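Local coordinates for protein aspartate aminotransferase, cytoplasmic (Schizosaccharomyces pombe 972h-, PDB 6JPK) that catalyses the reversible transfer of an amino group from L-aspartate to 2-oxoglutarate, giving oxaloacetate and L-glutamate, with pyridoxal 5'-phosphate as cofactor, at residues K58-Q63 with A303-N308; P51-A56 with M257-E262; S172-A177 with L203-S208; E168-T173 with F183-C188; F18-Q23 with F369-Y374. The protein carries 1 engineered substitution. One frame throughout, in Å; residues are numbered along the deposited sequence.

Contact 1: K58-Q63 with A303-N308; sequences KIVEEQ and AAEILN
Glu305 reaches out from helix 297-308 to meet Ile59, Val60 and Gln63 at the end of helix 51-62, a helix-helix contact in the large domain of this fold-type I aminotransferase. Its CG stands anti to the backbone N (chi1 -163°), which carries the chain off the helix towards its neighbour; the bend at chi2 (66°) then folds the carboxylate alongside Val60. The two side chains run past each other in opposite directions, with Val60 CG2 packed 3.9 Å from Glu305 CB and 3.8 Å from Glu305 OE1. Two methyls and one amide meet the carboxylate. Gln63, just beyond the helix, comes from the opposite direction with its chain extended beyond CG and delivers Gln63 NE2 to Glu305 OE1 in a weak hydrogen bond of 3.3 Å. The bond is nearly straight, although the amide and carboxylate planes are 69° apart. Without the carboxylate, as with an alanine here, the Gln63 amide would probably lose this acceptor and a gap would be likely to open beside the Val60 methyl. Helix 310-340 also borders the glutamate, through Leu312, while Phe66 packs on Val60. Ile59 crosses Glu305 at about a right angle and touches it with a single branch, its CG2 methyl lying 3.9 Å from Glu305 OE2.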
# COMPACT_ATOMS: atom_id res chain seq x y z
N LYS A 58 12.51 1.68 19.22
CA LYS A 58 12.71 2.61 20.33
C LYS A 58 13.72 3.70 19.98
O LYS A 58 13.52 4.87 20.32
CB LYS A 58 13.19 1.84 21.57
CG LYS A 58 12.16 0.88 22.17
CD LYS A 58 10.92 1.63 22.65
CE LYS A 58 10.03 0.73 23.52
NZ LYS A 58 10.76 0.18 24.69
N ILE A 59 14.82 3.32 19.34
CA ILE A 59 15.83 4.29 18.92
C ILE A 59 15.23 5.30 17.95
O ILE A 59 15.45 6.51 18.07
CB ILE A 59 17.05 3.56 18.31
CG1 ILE A 59 17.81 2.81 19.40
CG2 ILE A 59 18.00 4.56 17.60
CD1 ILE A 59 18.82 1.79 18.87
N VAL A 60 14.45 4.81 16.98
CA VAL A 60 13.91 5.68 15.94
C VAL A 60 12.93 6.69 16.53
O VAL A 60 12.93 7.87 16.17
CB VAL A 60 13.28 4.84 14.82
CG1 VAL A 60 12.29 5.66 14.00
CG2 VAL A 60 14.38 4.28 13.92
N GLU A 61 12.09 6.25 17.48
CA GLU A 61 11.05 7.14 17.97
C GLU A 61 11.63 8.29 18.78
O GLU A 61 11.02 9.36 18.85
CB GLU A 61 10.02 6.35 18.79
CG GLU A 61 10.34 6.20 20.27
CD GLU A 61 9.54 5.08 20.93
OE1 GLU A 61 8.71 4.45 20.24
OE2 GLU A 61 9.76 4.82 22.14
N GLU A 62 12.80 8.10 19.38
CA GLU A 62 13.45 9.15 20.17
C GLU A 62 14.29 10.08 19.33
O GLU A 62 14.79 11.09 19.85
CB GLU A 62 14.33 8.52 21.26
CG GLU A 62 13.55 7.72 22.28
CD GLU A 62 12.84 8.60 23.28
OE1 GLU A 62 13.30 9.75 23.50
OE2 GLU A 62 11.82 8.15 23.85
N GLN A 63 14.50 9.77 18.05
CA GLN A 63 15.37 10.59 17.22
C GLN A 63 14.75 11.97 17.03
O GLN A 63 13.53 12.11 16.87
CB GLN A 63 15.62 9.92 15.87
CG GLN A 63 16.75 8.90 15.94
CD GLN A 63 16.82 7.99 14.73
OE1 GLN A 63 15.91 7.98 13.90
NE2 GLN A 63 17.89 7.21 14.64
N ALA A 303 13.73 -0.80 9.53
CA ALA A 303 14.62 -1.63 8.74
C ALA A 303 15.89 -0.88 8.38
O ALA A 303 17.00 -1.43 8.46
CB ALA A 303 13.90 -2.12 7.48
N ALA A 304 15.76 0.39 7.98
CA ALA A 304 16.95 1.17 7.66
C ALA A 304 17.83 1.33 8.89
O ALA A 304 19.06 1.31 8.79
CB ALA A 304 16.57 2.54 7.09
N GLU A 305 17.22 1.49 10.07
CA GLU A 305 18.02 1.66 11.28
C GLU A 305 18.86 0.42 11.54
O GLU A 305 20.07 0.51 11.79
CB GLU A 305 17.11 1.96 12.48
CG GLU A 305 17.85 2.54 13.65
CD GLU A 305 18.43 3.93 13.36
OE1 GLU A 305 17.89 4.67 12.49
OE2 GLU A 305 19.43 4.29 14.01
N ILE A 306 18.24 -0.76 11.46
CA ILE A 306 18.98 -2.02 11.62
C ILE A 306 20.08 -2.14 10.57
O ILE A 306 21.25 -2.39 10.89
CB ILE A 306 18.01 -3.21 11.55
CG1 ILE A 306 17.08 -3.21 12.77
CG2 ILE A 306 18.78 -4.51 11.43
CD1 ILE A 306 16.07 -4.37 12.76
N LEU A 307 19.71 -2.00 9.29
CA LEU A 307 20.63 -2.35 8.20
C LEU A 307 21.85 -1.43 8.16
O LEU A 307 22.92 -1.87 7.74
CB LEU A 307 19.88 -2.32 6.87
CG LEU A 307 18.82 -3.43 6.74
CD1 LEU A 307 17.88 -3.24 5.55
CD2 LEU A 307 19.50 -4.78 6.66
N ASN A 308 21.72 -0.18 8.59
CA ASN A 308 22.83 0.76 8.52
C ASN A 308 23.61 0.86 9.82
O ASN A 308 24.57 1.63 9.89
CB ASN A 308 22.31 2.15 8.11
CG ASN A 308 21.84 2.18 6.67
OD1 ASN A 308 22.59 1.82 5.77
ND2 ASN A 308 20.59 2.55 6.45

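Contact 2: P51-A56 with M257-E262; sequences PAVKKA and MGLYGE
The carbonyl oxygen of Met257 is approached by Val53, whose CG2 comes to 3.3 Å from Met257 O, the closest approach of the two segments, with Val53 CB and CG1 farther off. The contact lays helix 51-62 against the loop between strands 247-252 and 264-270, the loop that in fold-type I pyridoxal-phosphate enzymes carries the cofactor-binding lysine, here probably Lys255, two positions before Met257. Val53 is turned so that CG2 lies anti to its carbonyl carbon and CG1 anti to its backbone N (chi1 161°). This splits the two methyls between different partners on the loop. CG2 also packs on the methionine, 4.0 Å from Met257 CB, whereas the rest of the extended methionine chain leads away from Val53. The methionine side chain packs on Ala303 of helix 297-308 and Trp316 of helix 310-340. On the helix side, Ile306 adds to the packing around Val53, which His68 of the second subunit also touches. That subunit holds the far end of the loop as well, where Glu262 OE2 is hydrogen-bonded to ND1 of His68 of the second subunit and Tyr260 meets its Tyr70 edge to face. The other valine methyl turns to the leucine, placing Val53 CG1 4.3 Å from Leu259 CD2.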
# COMPACT_ATOMS: atom_id res chain seq x y z
N PRO A 51 14.07 -8.88 19.15
CA PRO A 51 14.70 -7.88 20.04
C PRO A 51 15.37 -6.74 19.28
O PRO A 51 15.23 -5.58 19.67
CB PRO A 51 15.71 -8.71 20.83
CG PRO A 51 15.10 -10.11 20.86
CD PRO A 51 14.44 -10.26 19.51
N ALA A 52 16.05 -7.04 18.17
CA ALA A 52 16.68 -5.98 17.39
C ALA A 52 15.66 -5.03 16.79
O ALA A 52 15.91 -3.83 16.68
CB ALA A 52 17.56 -6.58 16.30
N VAL A 53 14.49 -5.54 16.41
CA VAL A 53 13.46 -4.68 15.82
C VAL A 53 12.83 -3.81 16.89
O VAL A 53 12.58 -2.62 16.67
CB VAL A 53 12.41 -5.53 15.08
CG1 VAL A 53 11.11 -4.75 14.87
CG2 VAL A 53 12.97 -6.03 13.76
N LYS A 54 12.53 -4.39 18.06
CA LYS A 54 11.99 -3.59 19.15
C LYS A 54 12.98 -2.50 19.55
O LYS A 54 12.61 -1.34 19.75
CB LYS A 54 11.67 -4.48 20.35
CG LYS A 54 10.87 -3.79 21.44
CD LYS A 54 10.62 -4.75 22.60
CE LYS A 54 10.06 -6.08 22.11
NZ LYS A 54 10.24 -7.20 23.09
N LYS A 55 14.26 -2.88 19.68
CA LYS A 55 15.32 -1.92 19.98
C LYS A 55 15.38 -0.80 18.93
O LYS A 55 15.45 0.38 19.27
CB LYS A 55 16.64 -2.67 20.07
CG LYS A 55 17.86 -1.84 20.41
CD LYS A 55 19.08 -2.75 20.59
CE LYS A 55 20.30 -1.97 21.04
NZ LYS A 55 21.32 -2.90 21.61
N ALA A 56 15.37 -1.17 17.65
CA ALA A 56 15.44 -0.17 16.58
C ALA A 56 14.24 0.78 16.62
O ALA A 56 14.39 1.99 16.42
CB ALA A 56 15.55 -0.85 15.21
N MET A 257 12.26 -9.66 9.43
CA MET A 257 12.24 -8.69 10.51
C MET A 257 10.94 -8.72 11.30
O MET A 257 10.75 -7.88 12.20
CB MET A 257 12.51 -7.28 9.98
CG MET A 257 13.93 -7.08 9.49
SD MET A 257 14.19 -5.35 9.06
CE MET A 257 15.96 -5.40 8.61
N GLY A 258 10.05 -9.66 11.00
CA GLY A 258 8.79 -9.74 11.72
C GLY A 258 7.92 -8.52 11.55
O GLY A 258 7.11 -8.21 12.43
N LEU A 259 8.07 -7.79 10.44
CA LEU A 259 7.35 -6.55 10.23
C LEU A 259 5.99 -6.74 9.55
O LEU A 259 5.30 -5.75 9.32
CB LEU A 259 8.21 -5.58 9.41
CG LEU A 259 9.39 -4.95 10.18
CD1 LEU A 259 10.31 -4.17 9.23
CD2 LEU A 259 8.86 -4.04 11.28
N TYR A 260 5.63 -7.98 9.21
CA TYR A 260 4.34 -8.41 8.64
C TYR A 260 3.38 -7.28 8.28
O TYR A 260 3.32 -6.85 7.12
CB TYR A 260 3.64 -9.38 9.59
CG TYR A 260 4.48 -10.62 9.88
CD1 TYR A 260 4.61 -11.63 8.93
CD2 TYR A 260 5.15 -10.77 11.10
CE1 TYR A 260 5.39 -12.76 9.19
CE2 TYR A 260 5.92 -11.89 11.36
CZ TYR A 260 6.03 -12.89 10.40
OH TYR A 260 6.81 -13.99 10.64
N GLY A 261 2.63 -6.81 9.28
CA GLY A 261 1.57 -5.83 9.10
C GLY A 261 2.01 -4.39 8.87
O GLY A 261 1.16 -3.56 8.51
N GLU A 262 3.28 -4.07 9.08
CA GLU A 262 3.77 -2.75 8.70
C GLU A 262 4.06 -2.63 7.21
O GLU A 262 4.25 -1.51 6.73
CB GLU A 262 5.02 -2.38 9.52
CG GLU A 262 4.92 -2.73 11.02
CD GLU A 262 3.73 -2.06 11.76
OE1 GLU A 262 3.05 -1.17 11.18
OE2 GLU A 262 3.48 -2.44 12.94

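Contact 3: S172-A177 with L203-S208; sequences STIKSA and LSIFES
The flat group facing Ile174 is the carbonyl of Ser208: Ile174 CG2 sits above its plane, 3.6 Å from Ser208 C. No ring of the two segments takes part, for Phe206 has its bond from the backbone directed away from helix 167-176. Its ring instead meets Trp202 with the planes about 25° apart and Phe240 edge to face, on the far side of helix 199-211. Ile174 serves both partners with different branches. CG2, anti to the backbone N, is the branch over the serine and also lies 3.7 Å from Ser208 CB. The longer branch, with CG1 anti to the carbonyl carbon (chi1 -69°), carries Ile174 CD1 to within 3.8 Å of Ile205 CG2, and these two isoleucines cross at about a right angle. At the outer margin the extended Lys175 chain runs past the serine hydroxyl, with Lys175 CE 3.6 Å from Ser208 OG. Farther out, Lys175 NZ and Glu207 OE2 are 6.6 Å apart, too far to pair but near enough for a mild electrostatic attraction, probably. From helix 167-176, Leu171 fits against Ser204, Ile205 and Ser208. The two helix segments run almost parallel, 13° between their directions and 9.7 Å between axes, as expected of neighbouring connecting helices laid side by side on one face of the alpha/beta large domain of a fold-type I aminotransferase.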
# COMPACT_ATOMS: atom_id res chain seq x y z
N SER A 172 12.72 -29.30 -17.99
CA SER A 172 12.11 -29.59 -19.28
C SER A 172 11.15 -28.47 -19.69
O SER A 172 11.11 -28.09 -20.86
CB SER A 172 11.39 -30.94 -19.20
OG SER A 172 10.63 -31.17 -20.36
N THR A 173 10.40 -27.93 -18.72
CA THR A 173 9.52 -26.80 -19.02
C THR A 173 10.32 -25.56 -19.42
O THR A 173 9.93 -24.84 -20.34
CB THR A 173 8.62 -26.51 -17.81
OG1 THR A 173 7.76 -27.64 -17.59
CG2 THR A 173 7.74 -25.27 -18.05
N ILE A 174 11.45 -25.31 -18.75
CA ILE A 174 12.27 -24.16 -19.13
C ILE A 174 12.71 -24.28 -20.59
O ILE A 174 12.63 -23.32 -21.35
CB ILE A 174 13.49 -24.03 -18.19
CG1 ILE A 174 13.03 -23.61 -16.79
CG2 ILE A 174 14.50 -23.02 -18.79
CD1 ILE A 174 14.12 -23.71 -15.73
N LYS A 175 13.14 -25.47 -21.00
CA LYS A 175 13.66 -25.61 -22.36
C LYS A 175 12.56 -25.51 -23.41
O LYS A 175 12.82 -25.02 -24.51
CB LYS A 175 14.40 -26.94 -22.51
CG LYS A 175 15.61 -27.09 -21.62
CD LYS A 175 16.12 -28.53 -21.68
CE LYS A 175 17.50 -28.66 -21.05
NZ LYS A 175 17.84 -30.08 -20.77
N SER A 176 11.33 -25.94 -23.10
CA SER A 176 10.28 -25.96 -24.12
C SER A 176 9.44 -24.69 -24.13
O SER A 176 8.71 -24.46 -25.09
CB SER A 176 9.37 -27.17 -23.91
OG SER A 176 8.72 -27.09 -22.65
N ALA A 177 9.51 -23.86 -23.09
CA ALA A 177 8.74 -22.63 -23.07
C ALA A 177 9.23 -21.70 -24.17
O ALA A 177 10.41 -21.70 -24.51
CB ALA A 177 8.85 -21.94 -21.71
N LEU A 203 22.55 -24.09 -11.01
CA LEU A 203 23.43 -23.73 -12.11
C LEU A 203 22.88 -24.25 -13.43
O LEU A 203 22.91 -23.56 -14.45
CB LEU A 203 24.84 -24.27 -11.86
CG LEU A 203 25.59 -23.71 -10.66
CD1 LEU A 203 26.95 -24.39 -10.54
CD2 LEU A 203 25.75 -22.19 -10.77
N SER A 204 22.36 -25.48 -13.43
CA SER A 204 21.73 -26.03 -14.62
C SER A 204 20.44 -25.28 -14.96
O SER A 204 20.14 -25.06 -16.14
CB SER A 204 21.48 -27.52 -14.41
OG SER A 204 20.59 -28.04 -15.38
N ILE A 205 19.67 -24.87 -13.95
CA ILE A 205 18.48 -24.07 -14.19
C ILE A 205 18.85 -22.74 -14.85
O ILE A 205 18.22 -22.31 -15.83
CB ILE A 205 17.70 -23.85 -12.88
CG1 ILE A 205 17.00 -25.13 -12.44
CG2 ILE A 205 16.67 -22.72 -13.04
CD1 ILE A 205 16.51 -25.07 -11.00
N PHE A 206 19.88 -22.07 -14.33
CA PHE A 206 20.31 -20.79 -14.91
C PHE A 206 20.76 -20.96 -16.35
O PHE A 206 20.44 -20.14 -17.22
CB PHE A 206 21.43 -20.16 -14.08
CG PHE A 206 20.99 -19.71 -12.71
CD1 PHE A 206 19.69 -19.31 -12.48
CD2 PHE A 206 21.90 -19.68 -11.65
CE1 PHE A 206 19.29 -18.89 -11.23
CE2 PHE A 206 21.51 -19.25 -10.39
CZ PHE A 206 20.20 -18.86 -10.18
N GLU A 207 21.52 -22.03 -16.63
CA GLU A 207 22.00 -22.28 -17.98
C GLU A 207 20.85 -22.37 -18.98
O GLU A 207 20.90 -21.79 -20.07
CB GLU A 207 22.84 -23.56 -18.02
CG GLU A 207 23.36 -23.91 -19.41
CD GLU A 207 23.02 -25.34 -19.84
OE1 GLU A 207 23.16 -26.27 -19.00
OE2 GLU A 207 22.62 -25.54 -21.01
N SER A 208 19.80 -23.12 -18.63
CA SER A 208 18.69 -23.28 -19.57
C SER A 208 17.85 -22.01 -19.67
O SER A 208 17.36 -21.68 -20.76
CB SER A 208 17.83 -24.47 -19.16
OG SER A 208 18.54 -25.69 -19.36

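Contact 4: E168-T173 with F183-C188; sequences EGMLST and FLLHAC
Met170 and Leu185 touch methyl to methyl, Met170 CE lying 3.7 Å from Leu185 CD2. The methionine can span the gap between helix and strand because its whole chain is stretched out, from CG anti to the backbone N (chi1 173°) to the terminal methyl; the leucine sends CD2 across its path at a slant. The second point of contact is looser: Thr173 O lies at the edge of the Phe183 ring, near its plane, with Phe183 CZ 4.3 Å away. Around this first shell, Tyr155 of strand 152-159 packs on Met170, Thr173 and Leu185 alike, and its hydroxyl is hydrogen-bonded to Leu184 O. The Phe183 ring is stacked with Tyr132 and also meets His214, which probably helps to hold the edge it offers to Thr173. Leu209 of helix 199-211 borders both Phe183 and Leu185. Farther out, strand 182-186 is bonded through its backbone to Tyr132 on one neighbour and to Leu215, Val217 and Asp219 on the other. Helix 167-176 follows the antiparallel strand 164-165 and leads into strand 182-186, lying on a sheet face beside helix 199-211; the connection from strand 152-159 to strand 182-186 passes over the intervening strand 131-135.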
# COMPACT_ATOMS: atom_id res chain seq x y z
N GLU A 168 13.86 -32.41 -12.99
CA GLU A 168 13.79 -32.74 -14.41
C GLU A 168 12.54 -32.14 -15.07
O GLU A 168 12.59 -31.69 -16.21
CB GLU A 168 13.82 -34.25 -14.62
CG GLU A 168 15.14 -34.93 -14.17
CD GLU A 168 16.35 -34.58 -15.04
OE1 GLU A 168 16.16 -34.20 -16.22
OE2 GLU A 168 17.49 -34.70 -14.55
N GLY A 169 11.41 -32.12 -14.35
CA GLY A 169 10.22 -31.49 -14.89
C GLY A 169 10.36 -29.98 -15.06
O GLY A 169 9.95 -29.42 -16.08
N MET A 170 10.93 -29.30 -14.06
CA MET A 170 11.17 -27.87 -14.20
C MET A 170 12.12 -27.57 -15.36
O MET A 170 11.85 -26.70 -16.20
CB MET A 170 11.73 -27.30 -12.89
CG MET A 170 12.17 -25.84 -12.99
SD MET A 170 12.52 -25.12 -11.37
CE MET A 170 12.81 -23.38 -11.83
N LEU A 171 13.25 -28.28 -15.42
CA LEU A 171 14.21 -28.07 -16.50
C LEU A 171 13.55 -28.27 -17.87
O LEU A 171 13.78 -27.49 -18.80
CB LEU A 171 15.38 -29.05 -16.34
CG LEU A 171 16.81 -28.52 -16.48
CD1 LEU A 171 16.95 -27.87 -17.80
CD2 LEU A 171 17.15 -27.53 -15.37
N SER A 172 12.72 -29.30 -17.99
CA SER A 172 12.11 -29.59 -19.28
C SER A 172 11.15 -28.47 -19.69
O SER A 172 11.11 -28.09 -20.86
CB SER A 172 11.39 -30.94 -19.20
OG SER A 172 10.63 -31.17 -20.36
N THR A 173 10.40 -27.93 -18.72
CA THR A 173 9.52 -26.80 -19.02
C THR A 173 10.32 -25.56 -19.42
O THR A 173 9.93 -24.84 -20.34
CB THR A 173 8.62 -26.51 -17.81
OG1 THR A 173 7.76 -27.64 -17.59
CG2 THR A 173 7.74 -25.27 -18.05
N PHE A 183 9.93 -16.04 -15.97
CA PHE A 183 9.99 -17.10 -14.97
C PHE A 183 10.09 -16.48 -13.59
O PHE A 183 11.00 -15.69 -13.32
CB PHE A 183 11.15 -18.07 -15.24
CG PHE A 183 10.77 -19.21 -16.13
CD1 PHE A 183 10.69 -19.03 -17.51
CD2 PHE A 183 10.47 -20.45 -15.61
CE1 PHE A 183 10.31 -20.07 -18.34
CE2 PHE A 183 10.09 -21.51 -16.44
CZ PHE A 183 10.01 -21.31 -17.81
N LEU A 184 9.14 -16.85 -12.72
CA LEU A 184 9.06 -16.36 -11.35
C LEU A 184 9.71 -17.41 -10.46
O LEU A 184 9.17 -18.51 -10.29
CB LEU A 184 7.61 -16.12 -10.95
CG LEU A 184 7.24 -14.92 -10.09
CD1 LEU A 184 5.84 -15.11 -9.50
CD2 LEU A 184 8.27 -14.65 -8.99
N LEU A 185 10.88 -17.09 -9.92
CA LEU A 185 11.70 -18.03 -9.17
C LEU A 185 11.71 -17.67 -7.69
O LEU A 185 11.77 -16.49 -7.33
CB LEU A 185 13.14 -18.02 -9.69
CG LEU A 185 13.29 -18.28 -11.20
CD1 LEU A 185 14.74 -18.15 -11.64
CD2 LEU A 185 12.73 -19.67 -11.57
N HIS A 186 11.65 -18.69 -6.83
CA HIS A 186 11.78 -18.51 -5.39
C HIS A 186 13.26 -18.56 -5.04
O HIS A 186 13.92 -19.57 -5.31
CB HIS A 186 11.02 -19.61 -4.63
CG HIS A 186 9.55 -19.68 -4.92
ND1 HIS A 186 8.60 -19.60 -3.93
CD2 HIS A 186 8.87 -19.85 -6.08
CE1 HIS A 186 7.39 -19.70 -4.47
NE2 HIS A 186 7.53 -19.84 -5.78
N ALA A 187 13.78 -17.50 -4.42
CA ALA A 187 15.22 -17.43 -4.16
C ALA A 187 15.66 -18.46 -3.13
O ALA A 187 16.76 -19.02 -3.26
CB ALA A 187 15.60 -16.03 -3.68
N CYS A 188 14.86 -18.69 -2.09
CA CYS A 188 15.12 -19.74 -1.10
C CYS A 188 13.85 -19.97 -0.29
O CYS A 188 12.94 -19.14 -0.28
CB CYS A 188 16.28 -19.39 -0.17
SG CYS A 188 15.96 -18.00 0.94

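Contact 5: F18-Q23 with F369-Y374; sequences FKLNAQ and FCQERY
Gln371 of helix 364-374 faces Leu20 and Gln23 of helix 16-26, bringing together chain-distant helices in the small domain of this fold-type I aminotransferase, which draws on both ends of the chain. The van der Waals part is slight: Leu20 slants across the end of the glutamine, with its CD2 methyl, Leu20 CD2, 4.1 Å from Gln371 NE2. Its first torsion, -125°, lies off the staggered positions, which may reflect strain or the model. The polar part is the approach of two primary amides. Gln371 points its CG anti to the backbone N (chi1 -170°) and stays extended from there, which carries the amide out from helix 364-374 toward Gln23; Gln23 is likewise extended beyond CG and comes at it from the side. Their amide planes stand 87° apart, almost perpendicular, and Gln23 CD is 5.1 Å from Gln371 CD. Tyr377, in the short strand that pairs with strand 33-34, packs against Leu20, Gln23 and Gln371 and so bridges the space between the two helices. Leu20 also touches Ser36. Within helix 364-374 the aromatic part is turned elsewhere: the Phe369 ring meets His403 edge to face, while one of its faces is covered by Arg373 CG, 3.9 Å above the plane and over its centre.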
# COMPACT_ATOMS: atom_id res chain seq x y z
N PHE A 18 -8.86 -18.37 5.28
CA PHE A 18 -9.89 -17.80 6.16
C PHE A 18 -10.89 -18.87 6.62
O PHE A 18 -11.31 -18.86 7.79
CB PHE A 18 -10.60 -16.65 5.44
CG PHE A 18 -11.66 -15.95 6.27
CD1 PHE A 18 -11.35 -14.82 7.02
CD2 PHE A 18 -12.98 -16.41 6.28
CE1 PHE A 18 -12.32 -14.17 7.78
CE2 PHE A 18 -13.95 -15.77 7.04
CZ PHE A 18 -13.62 -14.65 7.78
N LYS A 19 -11.27 -19.80 5.74
CA LYS A 19 -12.27 -20.80 6.12
C LYS A 19 -11.68 -21.87 7.03
O LYS A 19 -12.39 -22.41 7.89
CB LYS A 19 -12.88 -21.44 4.87
N LEU A 20 -10.40 -22.22 6.83
CA LEU A 20 -9.72 -23.11 7.77
C LEU A 20 -9.67 -22.49 9.16
O LEU A 20 -9.92 -23.16 10.16
CB LEU A 20 -8.30 -23.40 7.31
CG LEU A 20 -7.79 -24.82 7.11
CD1 LEU A 20 -6.27 -24.79 6.96
CD2 LEU A 20 -8.25 -25.77 8.20
N ASN A 21 -9.32 -21.19 9.22
CA ASN A 21 -9.23 -20.51 10.51
C ASN A 21 -10.58 -20.49 11.22
O ASN A 21 -10.64 -20.70 12.44
CB ASN A 21 -8.70 -19.08 10.31
CG ASN A 21 -7.24 -19.06 9.91
OD1 ASN A 21 -6.49 -20.00 10.16
ND2 ASN A 21 -6.81 -17.96 9.28
N ALA A 22 -11.67 -20.27 10.48
CA ALA A 22 -12.99 -20.37 11.09
C ALA A 22 -13.20 -21.73 11.75
O ALA A 22 -13.74 -21.82 12.85
CB ALA A 22 -14.08 -20.13 10.05
N GLN A 23 -12.77 -22.80 11.08
CA GLN A 23 -12.99 -24.13 11.64
C GLN A 23 -12.10 -24.38 12.85
O GLN A 23 -12.54 -24.98 13.83
CB GLN A 23 -12.76 -25.19 10.57
CG GLN A 23 -13.59 -25.01 9.33
CD GLN A 23 -13.22 -25.98 8.23
OE1 GLN A 23 -12.48 -25.64 7.31
NE2 GLN A 23 -13.71 -27.21 8.34
N PHE A 369 -8.33 -36.81 8.39
CA PHE A 369 -8.23 -37.66 9.57
C PHE A 369 -7.53 -36.94 10.71
O PHE A 369 -7.98 -36.98 11.86
CB PHE A 369 -7.49 -38.95 9.19
CG PHE A 369 -7.46 -40.01 10.27
CD1 PHE A 369 -6.44 -40.02 11.23
CD2 PHE A 369 -8.41 -41.02 10.30
CE1 PHE A 369 -6.40 -41.01 12.21
CE2 PHE A 369 -8.37 -42.02 11.27
CZ PHE A 369 -7.37 -42.01 12.23
N CYS A 370 -6.42 -36.25 10.41
CA CYS A 370 -5.73 -35.46 11.43
C CYS A 370 -6.63 -34.38 12.00
O CYS A 370 -6.59 -34.10 13.21
CB CYS A 370 -4.48 -34.81 10.83
SG CYS A 370 -3.15 -35.94 10.46
N GLN A 371 -7.45 -33.75 11.16
CA GLN A 371 -8.34 -32.70 11.65
C GLN A 371 -9.41 -33.27 12.58
O GLN A 371 -9.64 -32.74 13.66
CB GLN A 371 -8.98 -31.96 10.47
CG GLN A 371 -9.73 -30.71 10.91
CD GLN A 371 -10.50 -30.06 9.79
OE1 GLN A 371 -11.73 -30.00 9.83
NE2 GLN A 371 -9.79 -29.55 8.80
N GLU A 372 -10.05 -34.37 12.18
CA GLU A 372 -11.19 -34.88 12.95
C GLU A 372 -10.76 -35.63 14.20
O GLU A 372 -11.42 -35.55 15.24
CB GLU A 372 -12.05 -35.78 12.06
CG GLU A 372 -12.80 -34.99 10.99
CD GLU A 372 -13.57 -35.87 10.03
OE1 GLU A 372 -13.71 -37.09 10.29
OE2 GLU A 372 -14.03 -35.34 9.00
N ARG A 373 -9.66 -36.39 14.14
CA ARG A 373 -9.27 -37.21 15.28
C ARG A 373 -8.20 -36.56 16.16
O ARG A 373 -8.07 -36.96 17.32
CB ARG A 373 -8.76 -38.57 14.80
CG ARG A 373 -9.78 -39.34 13.95
CD ARG A 373 -10.81 -40.05 14.82
NE ARG A 373 -10.17 -40.99 15.74
CZ ARG A 373 -9.91 -42.27 15.46
NH1 ARG A 373 -10.23 -42.79 14.27
NH2 ARG A 373 -9.31 -43.04 16.37
N TYR A 374 -7.43 -35.60 15.65
CA TYR A 374 -6.40 -34.95 16.45
C TYR A 374 -6.52 -33.43 16.46
O TYR A 374 -5.67 -32.76 17.07
CB TYR A 374 -5.00 -35.38 15.97
CG TYR A 374 -4.74 -36.85 16.23
CD1 TYR A 374 -5.20 -37.83 15.36
CD2 TYR A 374 -4.04 -37.25 17.37
CE1 TYR A 374 -4.97 -39.18 15.60
CE2 TYR A 374 -3.81 -38.61 17.64
CZ TYR A 374 -4.27 -39.57 16.74
OH TYR A 374 -4.04 -40.90 16.99

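In the fold
Contacts 1 and 2 share helix 51-62 and join directly: Ile306 CD1 lies 3.6 Å from Val53 CG2, and Ala303 CB 3.6 Å from Met257 SD. Contacts 3 and 4 likewise share helix 167-176, with Ile174 CG1 3.6 Å from Phe183 CE2, and sit on the opposite side of the chain's centre, about 32 to 42 Å from the first pair, centre to centre. Contact 5 stands apart, at least 31 Å from every other centre. Two contacts lie near the probable active site: the Met257 side chain is about 8 Å from that of Lys255, the probable cofactor lysine, and the Leu20 side chain about 6 Å from that of Arg383, which probably binds L-aspartate.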